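Local coordinates for glutamine aminotransferase class-II domain protein (Ruegeria pomeroyi, PDB 3MDN) that probably hydrolyses the side-chain amide of glutamine to release ammonia, as a class-II glutamine amidotransferase-like member of the Ntn-hydrolase clan, at residues D[81-86]-D[190-195]; D[150-155]-D[163-168]. All coordinates share one frame; numbering follows the deposited sequence.

Interaction 1: D[81-86]-D[190-195]; sequences SGLFLS and AFSDGQ
L83 rests a methyl on the face of a flat peptide group of the other segment: its CD1 stands almost straight above the carbonyl carbon of the G194-Q195 peptide, 3.5 Å from G194 C. Two residues along, L85 CD2 instead hangs past the edge of the A190-F191 peptide, above its plane, with A190 O at 3.6 Å and F191 CA as its neighbours. The carboxylate of D193 is a flat group used from above its plane: the N-H of Q195 meets OD1 some 39° out of it, closing an Asx turn. The ring of F191, whose side chain leaves on the far side of its strand, meets the ring of Y198 with the two ring planes nearly parallel.

S192 is the polar point within this leucine packing. With OG anti to the backbone N (chi1 -173°), the hydroxyl faces the fork of L83, and OG is 3.3 Å from both CD1 and CD2. It accepts from G194 N at 2.9 Å in an ST turn and hydrogen-bonds T196 O as well, so a buried hydroxyl pressed by methyls keeps polar partners. The contact illustrates how two β-layers stack in the αββα sandwich expected of Ntn hydrolases. Strands 84-86 and 190-192 belong to different sheets and pass face to face at 7.9 Å, their directions 150° apart, and it is side chains that fill the gap. L85 CG meets A190 CB at 4.4 Å, and C110 and M112 of strand 109-114 continue the layer beside L85, while W6 reaches A190 from strand 6-10.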
ATOM      1  N   SER D  81     -15.341  -1.542  20.459  1.00 25.26           N
ATOM      2  CA  SER D  81     -15.195  -0.234  21.094  1.00 24.46           C
ATOM      3  C   SER D  81     -16.561   0.383  21.397  1.00 24.14           C
ATOM      4  O   SER D  81     -17.543   0.142  20.698  1.00 23.92           O
ATOM      5  CB  SER D  81     -14.333   0.707  20.233  1.00 24.54           C
ATOM      6  OG  SER D  81     -14.240   2.002  20.816  1.00 23.36           O
ATOM      7  N   GLY D  82     -16.605   1.159  22.472  1.00 23.77           N
ATOM      8  CA  GLY D  82     -17.795   1.845  22.891  1.00 23.55           C
ATOM      9  C   GLY D  82     -17.754   3.290  22.433  1.00 24.06           C
ATOM     10  O   GLY D  82     -18.710   4.037  22.663  1.00 22.77           O
ATOM     11  N   LEU D  83     -16.667   3.684  21.756  1.00 23.52           N
ATOM     12  CA  LEU D  83     -16.578   5.047  21.237  1.00 24.28           C
ATOM     13  C   LEU D  83     -15.625   5.083  20.079  1.00 24.58           C
ATOM     14  O   LEU D  83     -14.403   4.924  20.262  1.00 24.28           O
ATOM     15  CB  LEU D  83     -16.116   6.045  22.320  1.00 24.18           C
ATOM     16  CG  LEU D  83     -16.731   7.461  22.216  1.00 26.03           C
ATOM     17  CD1 LEU D  83     -16.306   8.340  23.413  1.00 26.29           C
ATOM     18  CD2 LEU D  83     -16.438   8.198  20.890  1.00 24.34           C
ATOM     19  N   PHE D  84     -16.159   5.268  18.876  1.00 24.16           N
ATOM     20  CA  PHE D  84     -15.279   5.337  17.725  1.00 25.40           C
ATOM     21  C   PHE D  84     -15.829   6.198  16.578  1.00 26.42           C
ATOM     22  O   PHE D  84     -17.010   6.512  16.560  1.00 25.48           O
ATOM     23  CB  PHE D  84     -14.887   3.936  17.239  1.00 24.08           C
ATOM     24  CG  PHE D  84     -16.051   3.081  16.777  1.00 23.49           C
ATOM     25  CD1 PHE D  84     -16.383   3.016  15.441  1.00 21.32           C
ATOM     26  CD2 PHE D  84     -16.770   2.307  17.683  1.00 19.48           C
ATOM     27  CE1 PHE D  84     -17.425   2.208  15.018  1.00 24.11           C
ATOM     28  CE2 PHE D  84     -17.800   1.490  17.275  1.00 18.81           C
ATOM     29  CZ  PHE D  84     -18.138   1.435  15.948  1.00 22.19           C
ATOM     30  N   LEU D  85     -14.946   6.531  15.625  1.00 27.72           N
ATOM     31  CA  LEU D  85     -15.253   7.403  14.487  1.00 29.44           C
ATOM     32  C   LEU D  85     -14.690   6.698  13.265  1.00 30.57           C
ATOM     33  O   LEU D  85     -13.532   6.254  13.323  1.00 29.46           O
ATOM     34  CB  LEU D  85     -14.527   8.751  14.682  1.00 29.42           C
ATOM     35  CG  LEU D  85     -15.202   9.885  15.495  1.00 32.05           C
ATOM     36  CD1 LEU D  85     -15.514   9.474  16.905  1.00 33.14           C
ATOM     37  CD2 LEU D  85     -14.266  11.114  15.475  1.00 36.38           C
ATOM     38  N   SER D  86     -15.459   6.605  12.178  1.00 31.57           N
ATOM     39  CA  SER D  86     -14.985   6.017  10.925  1.00 34.46           C
ATOM     40  C   SER D  86     -15.482   6.753   9.678  1.00 36.64           C
ATOM     41  O   SER D  86     -16.574   7.325   9.708  1.00 36.44           O
ATOM     42  CB  SER D  86     -15.283   4.532  10.845  1.00 34.24           C
ATOM     43  OG  SER D  86     -16.605   4.261  11.196  1.00 38.22           O
ATOM     44  N   ALA D 190     -17.472  15.204  13.231  1.00 25.32           N
ATOM     45  CA  ALA D 190     -17.624  14.423  14.474  1.00 25.02           C
ATOM     46  C   ALA D 190     -16.303  14.406  15.179  1.00 25.14           C
ATOM     47  O   ALA D 190     -15.245  14.417  14.531  1.00 26.01           O
ATOM     48  CB  ALA D 190     -18.082  12.988  14.185  1.00 25.95           C
ATOM     49  N   PHE D 191     -16.332  14.412  16.501  1.00 23.82           N
ATOM     50  CA  PHE D 191     -15.106  14.539  17.271  1.00 24.27           C
ATOM     51  C   PHE D 191     -15.338  14.083  18.721  1.00 23.95           C
ATOM     52  O   PHE D 191     -16.460  14.076  19.172  1.00 22.69           O
ATOM     53  CB  PHE D 191     -14.475  15.946  17.167  1.00 23.98           C
ATOM     54  CG  PHE D 191     -15.399  17.086  17.528  1.00 26.03           C
ATOM     55  CD1 PHE D 191     -16.350  17.557  16.626  1.00 25.87           C
ATOM     56  CD2 PHE D 191     -15.299  17.714  18.763  1.00 26.03           C
ATOM     57  CE1 PHE D 191     -17.204  18.605  16.976  1.00 28.12           C
ATOM     58  CE2 PHE D 191     -16.147  18.765  19.112  1.00 26.97           C
ATOM     59  CZ  PHE D 191     -17.074  19.227  18.223  1.00 24.86           C
ATOM     60  N   SER D 192     -14.275  13.643  19.406  1.00 24.93           N
ATOM     61  CA  SER D 192     -14.392  13.015  20.744  1.00 25.12           C
ATOM     62  C   SER D 192     -13.159  13.241  21.576  1.00 25.28           C
ATOM     63  O   SER D 192     -12.038  13.396  21.040  1.00 25.40           O
ATOM     64  CB  SER D 192     -14.588  11.495  20.618  1.00 25.50           C
ATOM     65  OG  SER D 192     -14.857  10.879  21.884  1.00 25.42           O
ATOM     66  N   ASP D 193     -13.334  13.200  22.891  1.00 25.48           N
ATOM     67  CA  ASP D 193     -12.190  13.215  23.807  1.00 25.92           C
ATOM     68  C   ASP D 193     -12.058  11.850  24.428  1.00 26.39           C
ATOM     69  O   ASP D 193     -11.308  11.672  25.364  1.00 26.63           O
ATOM     70  CB  ASP D 193     -12.358  14.275  24.908  1.00 26.48           C
ATOM     71  CG  ASP D 193     -13.695  14.149  25.652  1.00 26.10           C
ATOM     72  OD1 ASP D 193     -14.425  13.144  25.437  1.00 25.33           O
ATOM     73  OD2 ASP D 193     -14.029  15.061  26.440  1.00 26.25           O
ATOM     74  N   GLY D 194     -12.804  10.876  23.919  1.00 27.12           N
ATOM     75  CA  GLY D 194     -12.748   9.538  24.483  1.00 27.95           C
ATOM     76  C   GLY D 194     -13.727   9.292  25.609  1.00 29.22           C
ATOM     77  O   GLY D 194     -13.831   8.168  26.084  1.00 30.52           O
ATOM     78  N   GLN D 195     -14.445  10.332  26.032  1.00 28.80           N
ATOM     79  CA  GLN D 195     -15.565  10.198  26.979  1.00 29.58           C
ATOM     80  C   GLN D 195     -16.920  10.679  26.417  1.00 27.74           C
ATOM     81  O   GLN D 195     -17.965  10.048  26.630  1.00 26.98           O
ATOM     82  CB  GLN D 195     -15.241  10.962  28.265  1.00 30.81           C
ATOM     83  CG  GLN D 195     -14.375  10.167  29.282  1.00 34.53           C
ATOM     84  CD  GLN D 195     -15.255   9.631  30.444  1.00 42.12           C
ATOM     85  OE1 GLN D 195     -15.422  10.296  31.492  1.00 43.69           O
ATOM     86  NE2 GLN D 195     -15.857   8.454  30.238  1.00 42.68           N
TER

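Interaction 2: D[150-155]-D[163-168]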
ATOM      1  N   LEU D 150      -6.763  21.351  14.193  1.00 23.81           N
ATOM      2  CA  LEU D 150      -5.637  21.915  14.971  1.00 24.66           C
ATOM      3  C   LEU D 150      -5.903  23.351  15.414  1.00 23.99           C
ATOM      4  O   LEU D 150      -5.475  23.757  16.502  1.00 23.12           O
ATOM      5  CB  LEU D 150      -4.342  21.816  14.182  1.00 22.67           C
ATOM      6  CG  LEU D 150      -4.018  20.362  13.841  1.00 24.19           C
ATOM      7  CD1 LEU D 150      -2.754  20.322  13.042  1.00 21.67           C
ATOM      8  CD2 LEU D 150      -3.893  19.480  15.104  1.00 21.63           C
ATOM      9  N   LEU D 151      -6.596  24.105  14.558  1.00 24.60           N
ATOM     10  CA  LEU D 151      -7.108  25.432  14.937  1.00 25.75           C
ATOM     11  C   LEU D 151      -8.078  25.357  16.113  1.00 25.32           C
ATOM     12  O   LEU D 151      -8.072  26.221  16.975  1.00 26.17           O
ATOM     13  CB  LEU D 151      -7.841  26.106  13.784  1.00 26.57           C
ATOM     14  CG  LEU D 151      -7.218  26.849  12.595  1.00 29.24           C
ATOM     15  CD1 LEU D 151      -8.175  28.006  12.260  1.00 30.88           C
ATOM     16  CD2 LEU D 151      -5.856  27.438  12.888  1.00 29.19           C
ATOM     17  N   ALA D 152      -8.946  24.352  16.133  1.00 25.76           N
ATOM     18  CA  ALA D 152      -9.861  24.195  17.261  1.00 25.91           C
ATOM     19  C   ALA D 152      -9.098  23.851  18.554  1.00 26.07           C
ATOM     20  O   ALA D 152      -9.425  24.383  19.625  1.00 26.29           O
ATOM     21  CB  ALA D 152     -10.949  23.158  16.953  1.00 25.88           C
ATOM     22  N   LEU D 153      -8.104  22.969  18.458  1.00 25.10           N
ATOM     23  CA  LEU D 153      -7.172  22.765  19.589  1.00 25.72           C
ATOM     24  C   LEU D 153      -6.528  24.084  20.017  1.00 25.25           C
ATOM     25  O   LEU D 153      -6.564  24.431  21.205  1.00 24.90           O
ATOM     26  CB  LEU D 153      -6.112  21.677  19.293  1.00 25.46           C
ATOM     27  CG  LEU D 153      -6.723  20.264  19.370  1.00 27.67           C
ATOM     28  CD1 LEU D 153      -5.939  19.202  18.600  1.00 30.02           C
ATOM     29  CD2 LEU D 153      -6.973  19.818  20.824  1.00 28.74           C
ATOM     30  N   SER D 154      -5.970  24.833  19.058  1.00 25.55           N
ATOM     31  CA  SER D 154      -5.339  26.146  19.347  1.00 25.73           C
ATOM     32  C   SER D 154      -6.318  27.085  20.069  1.00 26.14           C
ATOM     33  O   SER D 154      -5.903  27.886  20.898  1.00 25.83           O
ATOM     34  CB  SER D 154      -4.834  26.817  18.061  1.00 25.29           C
ATOM     35  OG  SER D 154      -3.996  25.925  17.333  1.00 25.34           O
ATOM     36  N   GLU D 155      -7.609  26.947  19.764  1.00 25.74           N
ATOM     37  CA  GLU D 155      -8.661  27.773  20.366  1.00 26.38           C
ATOM     38  C   GLU D 155      -9.272  27.208  21.674  1.00 26.51           C
ATOM     39  O   GLU D 155     -10.275  27.708  22.132  1.00 26.89           O
ATOM     40  CB  GLU D 155      -9.795  28.019  19.358  1.00 26.10           C
ATOM     41  CG  GLU D 155      -9.462  28.927  18.154  1.00 28.40           C
ATOM     42  CD  GLU D 155      -9.266  30.402  18.548  1.00 29.70           C
ATOM     43  OE1 GLU D 155      -9.732  30.819  19.615  1.00 30.94           O
ATOM     44  OE2 GLU D 155      -8.624  31.150  17.797  1.00 32.33           O
ATOM     45  N   GLY D 163     -17.197  26.412  22.032  1.00 27.85           N
ATOM     46  CA  GLY D 163     -16.562  27.722  21.795  1.00 27.11           C
ATOM     47  C   GLY D 163     -15.352  27.605  20.873  1.00 27.22           C
ATOM     48  O   GLY D 163     -15.183  28.395  19.946  1.00 26.97           O
ATOM     49  N   ALA D 164     -14.521  26.592  21.095  1.00 26.97           N
ATOM     50  CA  ALA D 164     -13.282  26.451  20.312  1.00 26.85           C
ATOM     51  C   ALA D 164     -13.574  26.106  18.845  1.00 27.27           C
ATOM     52  O   ALA D 164     -12.972  26.672  17.948  1.00 27.24           O
ATOM     53  CB  ALA D 164     -12.354  25.440  20.935  1.00 26.43           C
ATOM     54  N   LEU D 165     -14.505  25.191  18.597  1.00 27.73           N
ATOM     55  CA  LEU D 165     -14.814  24.864  17.213  1.00 27.71           C
ATOM     56  C   LEU D 165     -15.428  26.102  16.542  1.00 27.20           C
ATOM     57  O   LEU D 165     -15.064  26.478  15.420  1.00 28.14           O
ATOM     58  CB  LEU D 165     -15.737  23.644  17.126  1.00 27.44           C
ATOM     59  CG  LEU D 165     -16.073  23.263  15.685  1.00 28.02           C
ATOM     60  CD1 LEU D 165     -14.788  22.843  14.962  1.00 30.70           C
ATOM     61  CD2 LEU D 165     -17.060  22.149  15.648  1.00 30.60           C
ATOM     62  N   ALA D 166     -16.356  26.736  17.255  1.00 27.89           N
ATOM     63  CA  ALA D 166     -16.989  28.007  16.850  1.00 26.55           C
ATOM     64  C   ALA D 166     -15.946  29.063  16.402  1.00 25.36           C
ATOM     65  O   ALA D 166     -16.071  29.684  15.333  1.00 24.38           O
ATOM     66  CB  ALA D 166     -17.852  28.551  17.996  1.00 26.66           C
ATOM     67  N   ARG D 167     -14.911  29.250  17.208  1.00 24.57           N
ATOM     68  CA  ARG D 167     -13.840  30.215  16.867  1.00 23.99           C
ATOM     69  C   ARG D 167     -12.947  29.786  15.676  1.00 23.86           C
ATOM     70  O   ARG D 167     -12.573  30.612  14.807  1.00 24.33           O
ATOM     71  CB  ARG D 167     -12.998  30.535  18.107  1.00 23.43           C
ATOM     72  CG  ARG D 167     -13.693  31.458  19.143  1.00 24.46           C
ATOM     73  CD  ARG D 167     -12.736  31.855  20.320  1.00 28.01           C
ATOM     74  NE  ARG D 167     -12.299  30.684  21.082  1.00 26.62           N
ATOM     75  CZ  ARG D 167     -12.997  30.144  22.077  1.00 25.62           C
ATOM     76  NH1 ARG D 167     -12.552  29.072  22.711  1.00 25.51           N
ATOM     77  NH2 ARG D 167     -14.135  30.686  22.449  1.00 25.72           N
ATOM     78  N   ALA D 168     -12.585  28.510  15.629  1.00 23.46           N
ATOM     79  CA  ALA D 168     -11.786  27.992  14.514  1.00 23.65           C
ATOM     80  C   ALA D 168     -12.542  28.167  13.185  1.00 24.25           C
ATOM     81  O   ALA D 168     -11.967  28.581  12.161  1.00 24.26           O
ATOM     82  CB  ALA D 168     -11.474  26.540  14.747  1.00 23.27           C
TER
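A164 and A168 press two methyls against the last turn of the helix that ends at S154, and here the packing is tight. A164 CB sits beside two carbonyl oxygens, 3.3 Å from E155 O and 3.4 Å from A152 O. One turn on, A168 CB fits against L151 CB at 3.8 Å and comes as near as 3.6 Å to A152 N. Such small side chains let the helix axes approach to 7.9 Å at an angle of 121°, a worked case of alanine-mediated close packing.

Toward the more solvent-accessible side, longer and polar side chains replace the methyls. R167 takes hold of E155 side-on through two nitrogens. NH1 gives a nearly straight bond, 2.7 Å, to the backbone oxygen E155 O, running close to the line of the C=O; NE forms a distinctly bent salt bridge of 3.0 Å with OE1, reached on the anti side and somewhat out of the carboxylate plane. Bends in both chains, at chi2 of E155 and chi3 of R167, bring these groups together with their planes 55° apart. G163 O covers one face of the guanidinium, while D160 binds NH1 and R171 binds E155 OE2, so the pair belongs to a larger charge network. The positive guanidinium at the carboxyl end of a helix may also be favoured by the helix dipole.

The contact joins consecutive helices 144-154 and 161-179: L148 of the first packs on L165 and A168, I131 adjoins L151, and the chain following strand 251-256 reaches the second helix through F257 and A260.

Overall arrangement
Interactions 1 and 2 are both largely buried, but interaction 1 lies deeper, about 9 Å from the chain centre to its own centre, against about 13 Å for interaction 2. The first joins two sheets, the second two helices; along the chain, 150-155 and 163-168 are nested in the loop that 81-86 and 190-195 close. Their chemistry follows this placing: leucine methyls against backbone and a serine hydroxyl between the layers, alanines with a partly exposed charged pair between the helices. Helix 161-179 leads into strand 185-192, and the contacts themselves meet where F191 CE1 packs on L165 CD2 at 3.8 Å, linking the helical layer to the neighbouring sheet.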